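Local structure of fructokinase (Silicibacter sp., 3C8U) at residues K77-P80 with E81-D84; Q184-D187 with L188-R192. The protein probably transfers a phosphate group from ATP to fructose, as a putative P-loop kinase linked to a fructose transport system. All blocks are in the same frame, centred on the assembly; numbering follows the deposited sequence.

Contact 1 of 2, residues K77-P80 with E81-D84; sequences KGAP and ETFD
T82 folds its hydroxyl back over G78 and A79 in a short 3-10 turn, part of the loop that leads into helix 85-97 in what is probably a P-loop kinase fold. Hydrogen bonds do most of the work. T82 OG1 accepts the N-H of G78 N at 2.8 Å and passes its own proton to A79 O at 2.6 Å, arriving in the carbonyl plane on a lone pair. The same carbonyl oxygen is gripped a second time by T82 N, which sits above that plane, 49° out of it. One residue on, F83 N reaches P80 O at 3.0 Å, again from above the carbonyl plane. With chi1 at 75°, T82 OG1 lies between its own N and carbonyl carbon, where it can both accept from G78 and donate to A79, while CG2 lies beside A79 O and K77 CA.

Packing comes next. The F83 ring offers its edge to the carbonyls, CE1 standing 3.4 Å from G78 O, which also takes a bond from Y133 OH. The P80 ring rests on Y133, F136 and W141. G78 has a phi of 116°, at which a CB would jam against the carbonyl of K77. E81 bends at chi2 and brings OE1 alongside A79 CB, 3.5 Å away; its charge is met by R76, salt-bridged to OE2.

Solvent closes the exit of the turn: one water donates to P80 O at 2.9 Å and to F83 O at 2.8 Å.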
loop_
_atom_site.group_PDB
_atom_site.type_symbol
_atom_site.label_atom_id
_atom_site.label_comp_id
_atom_site.label_asym_id
_atom_site.label_seq_id
_atom_site.Cartn_x
_atom_site.Cartn_y
_atom_site.Cartn_z
ATOM N N LYS A 77 4.132 -6.579 14.220
ATOM C CA LYS A 77 4.401 -6.726 12.791
ATOM C C LYS A 77 3.252 -6.156 12.015
ATOM O O LYS A 77 2.105 -6.512 12.238
ATOM C CB LYS A 77 4.630 -8.168 12.377
ATOM C CG LYS A 77 5.169 -8.316 10.964
ATOM C CD LYS A 77 5.681 -9.735 10.705
ATOM C CE LYS A 77 6.239 -9.872 9.297
ATOM N NZ LYS A 77 6.873 -11.162 8.991
ATOM N N GLY A 78 3.568 -5.230 11.122
ATOM C CA GLY A 78 2.548 -4.510 10.386
ATOM C C GLY A 78 2.548 -3.040 10.703
ATOM O O GLY A 78 2.103 -2.219 9.902
ATOM N N ALA A 79 3.033 -2.724 11.888
ATOM C CA ALA A 79 3.217 -1.332 12.305
ATOM C C ALA A 79 4.321 -0.678 11.468
ATOM O O ALA A 79 5.215 -1.367 10.946
ATOM C CB ALA A 79 3.551 -1.239 13.824
ATOM N N PRO A 80 4.299 0.654 11.357
ATOM C CA PRO A 80 5.241 1.310 10.454
ATOM C C PRO A 80 6.687 0.961 10.781
ATOM O O PRO A 80 7.516 0.803 9.896
ATOM C CB PRO A 80 4.993 2.802 10.685
ATOM C CG PRO A 80 3.737 2.922 11.393
ATOM C CD PRO A 80 3.336 1.595 11.954
ATOM N N GLU A 81 6.987 0.871 12.070
ATOM C CA GLU A 81 8.383 0.661 12.493
ATOM C C GLU A 81 8.878 -0.760 12.181
ATOM O O GLU A 81 10.075 -1.080 12.275
ATOM C CB GLU A 81 8.597 0.993 13.966
ATOM C CG GLU A 81 7.824 0.127 14.891
ATOM C CD GLU A 81 6.510 0.739 15.334
ATOM O OE1 GLU A 81 5.802 1.392 14.505
ATOM O OE2 GLU A 81 6.185 0.518 16.526
ATOM N N THR A 82 7.962 -1.587 11.733
ATOM C CA THR A 82 8.290 -2.945 11.319
ATOM C C THR A 82 8.589 -3.065 9.826
ATOM O O THR A 82 8.828 -4.145 9.311
ATOM C CB THR A 82 7.211 -3.966 11.776
ATOM O OG1 THR A 82 6.017 -3.867 10.976
ATOM C CG2 THR A 82 6.902 -3.717 13.253
ATOM N N PHE A 83 8.611 -1.933 9.150
ATOM C CA PHE A 83 8.963 -1.897 7.717
ATOM C C PHE A 83 10.362 -1.344 7.505
ATOM O O PHE A 83 10.854 -0.550 8.290
ATOM C CB PHE A 83 7.966 -1.049 6.927
ATOM C CG PHE A 83 6.650 -1.747 6.686
ATOM C CD1 PHE A 83 5.674 -1.728 7.647
ATOM C CD2 PHE A 83 6.433 -2.474 5.537
ATOM C CE1 PHE A 83 4.508 -2.400 7.469
ATOM C CE2 PHE A 83 5.236 -3.152 5.345
ATOM C CZ PHE A 83 4.287 -3.119 6.307
ATOM N N ASP A 84 10.988 -1.816 6.436
ATOM C CA ASP A 84 12.242 -1.229 5.935
ATOM C C ASP A 84 11.915 0.055 5.194
ATOM O O ASP A 84 11.808 0.070 3.970
ATOM C CB ASP A 84 12.978 -2.223 5.023
ATOM C CG ASP A 84 14.238 -1.665 4.429
ATOM O OD1 ASP A 84 14.772 -0.634 4.932
ATOM O OD2 ASP A 84 14.676 -2.249 3.410
HETATM O O HOH W 1 10.136 1.869 9.522
#

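Contact 2 of 2, residues Q184-D187 with L188-R192; sequences QGND and LANAR
N190 lays its amide across that of N186, one helical turn earlier, with the two planes 73° apart. N190 ND2 gives a weak hydrogen bond to N186 OD1 at 3.1 Å, bent to 132° at the hydrogen. One water bridges the same pair, donating to N190 OD1 and to N186 OD1, though the second leg is so short as to be doubtful. Another water links N190 to D187: it donates to D187 OD1 at 2.6 Å, and its equally short approach to N190 ND2 is again doubtful. N186 holds CG anti to its backbone N (chi1 -159°), which swings OD1 forward along the helix to N190; its ND2 is probably hydrogen-bonded to K77 O. An alanine in place of N190 would remove the amide and would probably leave N186 OD1 without its direct side-chain donor.

Behind the amides runs the first turn of helix 186-195, with G185 as its N-cap residue. A189 N to G185 O, at 3.1 Å, and the next two bonds are all i to i+4: N190 N to N186 O is 2.8 Å, and A191 N to D187 O is 2.9 Å. G185 O also takes L188 N, weakly. On another side of the turn Q184 and L188 run side by side, Q184 CG 4.0 Å from L188 CD1. R192 doubles back so that L188 O, of the same segment, lies 3.3 Å above one face of its guanidinium, toward the rim.

The turn packs against helix 158-171: D187 OD2 is salt-bridged to R168, Q184 NE2 is hydrogen-bonded to E162, and L188 rests on M158 and E162. N190 meets A79 and Y133 in the loops, and D187 touches P31, just after strand 23-28.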
loop_
_atom_site.group_PDB
_atom_site.type_symbol
_atom_site.label_atom_id
_atom_site.label_comp_id
_atom_site.label_asym_id
_atom_site.label_seq_id
_atom_site.Cartn_x
_atom_site.Cartn_y
_atom_site.Cartn_z
ATOM N N GLN A 184 -8.273 -6.701 17.092
ATOM C CA GLN A 184 -8.389 -5.515 17.959
ATOM C C GLN A 184 -6.994 -5.148 18.444
ATOM O O GLN A 184 -6.693 -4.034 18.854
ATOM C CB GLN A 184 -9.384 -5.712 19.116
ATOM C CG GLN A 184 -10.801 -5.247 18.720
ATOM C CD GLN A 184 -11.897 -5.596 19.736
ATOM O OE1 GLN A 184 -11.615 -6.078 20.835
ATOM N NE2 GLN A 184 -13.160 -5.353 19.361
ATOM N N GLY A 185 -6.117 -6.110 18.334
ATOM C CA GLY A 185 -4.761 -5.866 18.706
ATOM C C GLY A 185 -4.158 -5.036 17.583
ATOM O O GLY A 185 -4.648 -3.967 17.198
ATOM N N ASN A 186 -3.095 -5.592 17.063
ATOM C CA ASN A 186 -2.247 -4.977 16.028
ATOM C C ASN A 186 -2.993 -4.220 14.918
ATOM O O ASN A 186 -2.952 -2.981 14.823
ATOM C CB ASN A 186 -1.470 -6.141 15.404
ATOM C CG ASN A 186 -0.227 -5.735 14.689
ATOM O OD1 ASN A 186 0.273 -4.606 14.789
ATOM N ND2 ASN A 186 0.311 -6.700 13.945
ATOM N N ASP A 187 -3.585 -5.000 14.022
ATOM C CA ASP A 187 -4.185 -4.449 12.792
ATOM C C ASP A 187 -4.990 -3.183 13.086
ATOM O O ASP A 187 -4.840 -2.161 12.400
ATOM C CB ASP A 187 -5.031 -5.484 12.055
ATOM C CG ASP A 187 -4.185 -6.484 11.272
ATOM O OD1 ASP A 187 -3.061 -6.121 10.876
ATOM O OD2 ASP A 187 -4.641 -7.631 11.051
ATOM N N LEU A 188 -5.815 -3.245 14.138
ATOM C CA LEU A 188 -6.779 -2.151 14.420
ATOM C C LEU A 188 -6.061 -0.969 15.056
ATOM O O LEU A 188 -6.434 0.177 14.843
ATOM C CB LEU A 188 -7.976 -2.587 15.300
ATOM C CG LEU A 188 -9.310 -2.975 14.620
ATOM C CD1 LEU A 188 -10.452 -2.790 15.638
ATOM C CD2 LEU A 188 -9.635 -2.202 13.321
ATOM N N ALA A 189 -5.014 -1.268 15.821
ATOM C CA ALA A 189 -4.190 -0.223 16.433
ATOM C C ALA A 189 -3.506 0.552 15.308
ATOM O O ALA A 189 -3.367 1.781 15.346
ATOM C CB ALA A 189 -3.135 -0.814 17.410
ATOM N N ASN A 190 -3.113 -0.189 14.287
ATOM C CA ASN A 190 -2.429 0.418 13.111
ATOM C C ASN A 190 -3.411 1.281 12.330
ATOM O O ASN A 190 -3.108 2.380 11.886
ATOM C CB ASN A 190 -1.818 -0.664 12.209
ATOM C CG ASN A 190 -0.636 -1.382 12.876
ATOM O OD1 ASN A 190 -0.020 -0.865 13.816
ATOM N ND2 ASN A 190 -0.387 -2.609 12.451
ATOM N N ALA A 191 -4.615 0.739 12.187
ATOM C CA ALA A 191 -5.693 1.438 11.459
ATOM C C ALA A 191 -5.938 2.764 12.144
ATOM O O ALA A 191 -6.119 3.786 11.522
ATOM C CB ALA A 191 -6.982 0.603 11.387
ATOM N N ARG A 192 -5.852 2.714 13.462
ATOM C CA ARG A 192 -6.119 3.861 14.313
ATOM C C ARG A 192 -4.990 4.893 14.179
ATOM O O ARG A 192 -5.242 6.101 14.042
ATOM C CB ARG A 192 -6.306 3.400 15.775
ATOM C CG ARG A 192 -7.197 4.272 16.628
ATOM C CD ARG A 192 -7.957 3.470 17.736
ATOM N NE ARG A 192 -7.158 2.416 18.355
ATOM C CZ ARG A 192 -7.397 1.111 18.206
ATOM N NH1 ARG A 192 -8.424 0.698 17.465
ATOM N NH2 ARG A 192 -6.613 0.214 18.799
HETATM O O HOH W 2 0.458 -2.734 16.352
HETATM O O HOH W 3 -1.418 -4.062 10.751
#

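Overall arrangement
Contact 1 comes first along the chain, in the loop between helices 65-68 and 85-97; contact 2 follows much later, at the start of helix 186-195. Their centres are 13 Å apart, yet they touch, through the probable bond between K77 and N186 and by packing of N190 ND2 against G78 and A79. Neither belongs to the five-stranded parallel sheet. Contact 1 leads into helix 85-97, while contact 2 rests on helix 158-171. The join thus holds loop 77-84 against helix 186-195, probably beside the P-loop, where D187 touches P31. Y133, which follows strand 126-131, touches both P80 and N190, providing a second link between the two.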